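PDB 3EGR: phenylacetate-CoA oxygenase subunit PaaB from Ralstonia eutropha JMP134, which probably serves as a subunit of the multicomponent oxygenase that acts on phenylacetyl-CoA during aerobic breakdown of phenylacetate. Local coordinates for residues L9-V14 with C25-A30; Q35-A40 with I53-S58. One frame throughout, in Å; residues are numbered along the deposited sequence.

Contact 1 (L9-V14 with C25-A30); sequences LWEVFV and CGSLHA
Glu11 OE1 takes a hydrogen bond from Ser27 OG at 2.7 Å and a second from His24 NE2, so one carboxylate oxygen is gripped from two residues of the partner strand. The serine hydroxyl comes to the syn side of OE1, 28° out of the carboxylate plane. A bend at chi2 (-55°) turns the Glu11 carboxylate toward Ser27, its antiparallel non-hydrogen-bonded partner. The same face carries Leu9 and His29, another such pair, where Leu9 CD1 sits over the imidazole in a CH-pi contact, 3.6 Å from the ring centroid. The opposite face is largely apolar. Trp10 CB touches Leu28 CD1 at 4.0 Å, Val12 CG2 meets Leu28 CG at the same distance, and Val12 CG1 lies 3.6 Å from Cys25 SG. Trp10 and Leu28 form a hydrogen-bonded pair, with Trp10 N to Leu28 O at 2.8 Å. Past the end of the partner strand, Trp10 NE1 donates to Ala30 O at 3.0 Å, approaching from above the carbonyl plane. One face of the antiparallel beta hairpin thus mixes the Glu11-Ser27 bond with the Leu9-His29 packing, while the other is mostly apolar and lies under helix 33-45. Ser27 and His24 together fix where the Glu11 carboxylate sits, beside a bound thiocyanate probably from the crystallisation liquor, and the indole bond ties the buried Trp10 ring to the chain just beyond the strand.

Contact 2 (Q35-A40 with I53-S58); sequences QALHMA and IWVVPS. With SCN (thiocyanate ion), chain C.
Leu37 and Ile53 run past each other in opposite directions, so that Leu37 CD2 lies alongside the branch point of the isoleucine, 3.9 Å from Ile53 CB. Against Val55 the leucine is angled instead, its CG resting 4.0 Å from Val55 CG2. Both methyls of the valine are engaged: with CG1 anti to its own carbonyl carbon (chi1 -65°), that methyl points at the helix backbone, 3.9 Å from Ala36 C, while CG2 touches Ala36 CB as well as Leu37 CG. Ala36 CB adds a contact with Val55 CG1 at 4.0 Å. One turn farther along the helix, Ala40 CB presses on Ile53 CG2 at 3.8 Å, the closest of the apolar side-chain pairs. Small alanines, spaced four residues apart, face the strand, and the larger leucine closes one flank. No hydrogen bond crosses the contact; it is buried apolar packing of a helix on a beta sheet, the segment axes approaching to 8.4 Å at 133°. The helix also reaches the other two strands, Ala40 touching Val12 and Ala36 touching Leu28. Beyond Leu37 lies Ala63 of the third subunit, whose strand pairs antiparallel with Trp54 and Val55, so the sheet beneath the helix continues into a neighbouring chain.

From the N terminus, strand 9-15 turns back through a loop into strand 23-29, and contact 1 closes that hairpin. The chain then enters helix 33-45 and returns along strand 52-57, where contact 2 closes a second, separate excursion. The two therefore follow in series, neither enclosing nor crossing the other. Because strand 52-57 docks on the far side of strand 9-15 from strand 23-29, the helix makes a beta-alpha-beta crossover over the central strand. Backbone bonds, probably Glu11 N to Val56 O and Phe13 O to Trp54 N, join the contacts into one three-stranded antiparallel sheet with the helix on one face.

Contact 1 (L9-V14 with C25-A30)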
loop_
_atom_site.group_PDB
_atom_site.type_symbol
_atom_site.label_atom_id
_atom_site.label_comp_id
_atom_site.label_asym_id
_atom_site.label_seq_id
_atom_site.Cartn_x
_atom_site.Cartn_y
_atom_site.Cartn_z
ATOM N N LEU A 9 9.904 1.437 6.920
ATOM C CA LEU A 9 9.491 2.655 7.610
ATOM C C LEU A 9 7.969 2.779 7.593
ATOM O O LEU A 9 7.327 2.473 6.586
ATOM C CB LEU A 9 10.129 3.887 6.947
ATOM C CG LEU A 9 9.927 5.222 7.687
ATOM C CD1 LEU A 9 10.815 5.241 8.969
ATOM C CD2 LEU A 9 10.215 6.407 6.776
ATOM N N TRP A 10 7.409 3.213 8.723
ATOM C CA TRP A 10 5.961 3.411 8.903
ATOM C C TRP A 10 5.725 4.817 9.397
ATOM O O TRP A 10 6.498 5.335 10.204
ATOM C CB TRP A 10 5.390 2.423 9.928
ATOM C CG TRP A 10 5.634 0.986 9.540
ATOM C CD1 TRP A 10 6.812 0.320 9.643
ATOM C CD2 TRP A 10 4.697 0.061 8.965
ATOM N NE1 TRP A 10 6.674 -0.951 9.169
ATOM C CE2 TRP A 10 5.388 -1.136 8.739
ATOM C CE3 TRP A 10 3.343 0.129 8.625
ATOM C CZ2 TRP A 10 4.776 -2.267 8.184
ATOM C CZ3 TRP A 10 2.733 -1.007 8.062
ATOM C CH2 TRP A 10 3.451 -2.183 7.865
ATOM N N GLU A 11 4.683 5.459 8.893
ATOM C CA GLU A 11 4.261 6.726 9.459
ATOM C C GLU A 11 3.143 6.456 10.458
ATOM O O GLU A 11 2.284 5.584 10.238
ATOM C CB GLU A 11 3.797 7.691 8.373
ATOM C CG GLU A 11 4.859 8.032 7.329
ATOM C CD GLU A 11 6.129 8.578 7.927
ATOM O OE1 GLU A 11 6.085 9.240 8.988
ATOM O OE2 GLU A 11 7.187 8.360 7.318
ATOM N N VAL A 12 3.173 7.205 11.557
ATOM C CA VAL A 12 2.256 7.008 12.662
ATOM C C VAL A 12 1.371 8.246 12.814
ATOM O O VAL A 12 1.870 9.371 12.896
ATOM C CB VAL A 12 3.048 6.790 13.969
ATOM C CG1 VAL A 12 2.119 6.650 15.174
ATOM C CG2 VAL A 12 3.942 5.580 13.835
ATOM N N PHE A 13 0.063 8.027 12.879
ATOM C CA PHE A 13 -0.904 9.096 13.107
ATOM C C PHE A 13 -1.724 8.714 14.320
ATOM O O PHE A 13 -2.169 7.569 14.414
ATOM C CB PHE A 13 -1.839 9.258 11.903
ATOM C CG PHE A 13 -1.121 9.431 10.589
ATOM C CD1 PHE A 13 -0.614 8.339 9.909
ATOM C CD2 PHE A 13 -0.958 10.683 10.030
ATOM C CE1 PHE A 13 0.045 8.493 8.708
ATOM C CE2 PHE A 13 -0.294 10.839 8.828
ATOM C CZ PHE A 13 0.208 9.743 8.173
ATOM N N VAL A 14 -1.937 9.671 15.229
ATOM C CA VAL A 14 -2.687 9.433 16.462
ATOM C C VAL A 14 -3.843 10.420 16.623
ATOM O O VAL A 14 -3.716 11.599 16.294
ATOM C CB VAL A 14 -1.784 9.571 17.691
ATOM C CG1 VAL A 14 -2.614 9.560 18.941
ATOM C CG2 VAL A 14 -0.763 8.465 17.720
ATOM N N CYS A 25 2.460 12.064 14.054
ATOM C CA CYS A 25 3.313 12.323 15.210
ATOM C C CYS A 25 4.746 11.787 15.071
ATOM O O CYS A 25 5.577 12.040 15.931
ATOM C CB CYS A 25 2.640 11.792 16.484
ATOM S SG CYS A 25 2.406 10.028 16.505
ATOM N N GLY A 26 5.041 11.077 13.982
ATOM C CA GLY A 26 6.394 10.602 13.722
ATOM C C GLY A 26 6.430 9.349 12.884
ATOM O O GLY A 26 5.416 8.970 12.268
ATOM N N SER A 27 7.603 8.710 12.892
ATOM C CA SER A 27 7.902 7.517 12.092
ATOM C C SER A 27 8.510 6.464 12.969
ATOM O O SER A 27 9.004 6.778 14.042
ATOM C CB SER A 27 8.944 7.841 11.034
ATOM O OG SER A 27 8.462 8.869 10.201
ATOM N N LEU A 28 8.500 5.223 12.500
ATOM C CA LEU A 28 9.280 4.173 13.120
ATOM C C LEU A 28 9.475 3.010 12.151
ATOM O O LEU A 28 8.731 2.875 11.182
ATOM C CB LEU A 28 8.632 3.712 14.437
ATOM C CG LEU A 28 7.162 3.299 14.423
ATOM C CD1 LEU A 28 6.971 2.041 13.586
ATOM C CD2 LEU A 28 6.648 3.101 15.857
ATOM N N HIS A 29 10.496 2.195 12.401
ATOM C CA HIS A 29 10.737 0.999 11.608
ATOM C C HIS A 29 10.217 -0.230 12.318
ATOM O O HIS A 29 10.479 -0.414 13.511
ATOM C CB HIS A 29 12.225 0.818 11.340
ATOM C CG HIS A 29 12.817 1.890 10.481
ATOM N ND1 HIS A 29 13.320 3.061 11.002
ATOM C CD2 HIS A 29 12.968 1.977 9.141
ATOM C CE1 HIS A 29 13.769 3.817 10.017
ATOM N NE2 HIS A 29 13.556 3.189 8.877
ATOM N N ALA A 30 9.496 -1.074 11.575
ATOM C CA ALA A 30 8.867 -2.281 12.142
ATOM C C ALA A 30 8.701 -3.348 11.080
ATOM O O ALA A 30 8.632 -3.047 9.893
ATOM C CB ALA A 30 7.518 -1.949 12.770
#

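Contact 2 (Q35-A40 with I53-S58)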
loop_
_atom_site.group_PDB
_atom_site.type_symbol
_atom_site.label_atom_id
_atom_site.label_comp_id
_atom_site.label_asym_id
_atom_site.label_seq_id
_atom_site.Cartn_x
_atom_site.Cartn_y
_atom_site.Cartn_z
ATOM N N GLN A 35 3.249 -5.020 14.505
ATOM C CA GLN A 35 4.388 -4.630 15.332
ATOM C C GLN A 35 4.518 -3.109 15.359
ATOM O O GLN A 35 4.870 -2.535 16.400
ATOM C CB GLN A 35 5.686 -5.289 14.858
ATOM C CG GLN A 35 6.875 -4.962 15.737
ATOM C CD GLN A 35 8.217 -5.427 15.191
ATOM O OE1 GLN A 35 8.498 -5.329 13.994
ATOM N NE2 GLN A 35 9.072 -5.915 16.086
ATOM N N ALA A 36 4.216 -2.454 14.239
ATOM C CA ALA A 36 4.250 -0.989 14.185
ATOM C C ALA A 36 3.218 -0.382 15.144
ATOM O O ALA A 36 3.502 0.563 15.876
ATOM C CB ALA A 36 4.020 -0.515 12.780
ATOM N N LEU A 37 2.022 -0.946 15.155
ATOM C CA LEU A 37 0.974 -0.518 16.094
ATOM C C LEU A 37 1.425 -0.665 17.539
ATOM O O LEU A 37 1.351 0.278 18.312
ATOM C CB LEU A 37 -0.303 -1.347 15.897
ATOM C CG LEU A 37 -1.338 -0.805 14.932
ATOM C CD1 LEU A 37 -2.451 -1.825 14.809
ATOM C CD2 LEU A 37 -1.854 0.556 15.408
ATOM N N HIS A 38 1.880 -1.866 17.884
ATOM C CA HIS A 38 2.385 -2.156 19.221
ATOM C C HIS A 38 3.475 -1.154 19.629
ATOM O O HIS A 38 3.414 -0.587 20.716
ATOM C CB HIS A 38 2.888 -3.603 19.289
ATOM C CG HIS A 38 3.483 -3.985 20.613
ATOM N ND1 HIS A 38 2.727 -4.456 21.670
ATOM C CD2 HIS A 38 4.772 -3.989 21.044
ATOM C CE1 HIS A 38 3.522 -4.735 22.689
ATOM N NE2 HIS A 38 4.767 -4.457 22.335
HETATM N N MSE A 39 4.452 -0.928 18.748
HETATM C CA MSE A 39 5.545 0.021 19.021
HETATM C C MSE A 39 5.034 1.450 19.167
HETATM O O MSE A 39 5.483 2.175 20.057
HETATM C CB MSE A 39 6.613 -0.001 17.909
HETATM C CG MSE A 39 7.519 -1.213 17.912
HETATM SE SE MSE A 39 8.793 -1.253 16.421
HETATM C CE MSE A 39 9.812 0.342 16.787
ATOM N N ALA A 40 4.148 1.868 18.265
ATOM C CA ALA A 40 3.580 3.218 18.318
ATOM C C ALA A 40 2.825 3.411 19.628
ATOM O O ALA A 40 2.964 4.457 20.283
ATOM C CB ALA A 40 2.685 3.506 17.105
ATOM N N ILE A 53 -4.759 4.894 17.054
ATOM C CA ILE A 53 -3.497 4.909 16.311
ATOM C C ILE A 53 -3.665 4.354 14.889
ATOM O O ILE A 53 -4.239 3.290 14.689
ATOM C CB ILE A 53 -2.389 4.070 17.032
ATOM C CG1 ILE A 53 -2.378 4.360 18.539
ATOM C CG2 ILE A 53 -1.001 4.339 16.415
ATOM C CD1 ILE A 53 -1.392 3.484 19.334
ATOM N N TRP A 54 -3.148 5.082 13.907
ATOM C CA TRP A 54 -3.036 4.597 12.529
ATOM C C TRP A 54 -1.570 4.483 12.143
ATOM O O TRP A 54 -0.796 5.436 12.338
ATOM C CB TRP A 54 -3.692 5.561 11.544
ATOM C CG TRP A 54 -5.177 5.624 11.576
ATOM C CD1 TRP A 54 -6.016 4.856 12.325
ATOM C CD2 TRP A 54 -6.010 6.472 10.776
ATOM N NE1 TRP A 54 -7.325 5.185 12.056
ATOM C CE2 TRP A 54 -7.349 6.174 11.108
ATOM C CE3 TRP A 54 -5.757 7.457 9.813
ATOM C CZ2 TRP A 54 -8.431 6.830 10.520
ATOM C CZ3 TRP A 54 -6.837 8.109 9.219
ATOM C CH2 TRP A 54 -8.157 7.796 9.585
ATOM N N VAL A 55 -1.198 3.331 11.587
ATOM C CA VAL A 55 0.114 3.149 10.994
ATOM C C VAL A 55 -0.033 2.893 9.498
ATOM O O VAL A 55 -0.977 2.231 9.041
ATOM C CB VAL A 55 0.932 2.007 11.670
ATOM C CG1 VAL A 55 1.246 2.365 13.124
ATOM C CG2 VAL A 55 0.233 0.638 11.542
ATOM N N VAL A 56 0.923 3.430 8.747
ATOM C CA VAL A 56 0.930 3.377 7.290
ATOM C C VAL A 56 2.366 3.203 6.827
ATOM O O VAL A 56 3.251 3.970 7.241
ATOM C CB VAL A 56 0.410 4.689 6.686
ATOM C CG1 VAL A 56 0.210 4.531 5.217
ATOM C CG2 VAL A 56 -0.874 5.100 7.376
ATOM N N PRO A 57 2.620 2.190 5.981
ATOM C CA PRO A 57 3.951 2.108 5.419
ATOM C C PRO A 57 4.212 3.356 4.597
ATOM O O PRO A 57 3.322 3.787 3.855
ATOM C CB PRO A 57 3.894 0.860 4.524
ATOM C CG PRO A 57 2.500 0.493 4.403
ATOM C CD PRO A 57 1.743 1.104 5.515
ATOM N N SER A 58 5.404 3.930 4.764
ATOM C CA SER A 58 5.842 5.116 4.031
ATOM C C SER A 58 5.566 5.050 2.529
ATOM O O SER A 58 5.110 6.020 1.927
ATOM C CB SER A 58 7.344 5.333 4.246
ATOM O OG SER A 58 7.616 5.872 5.527
HETATM S S SCN C . 6.376 10.707 2.486
HETATM C C SCN C . 6.830 10.091 4.121
HETATM N N SCN C . 7.059 9.049 4.884
#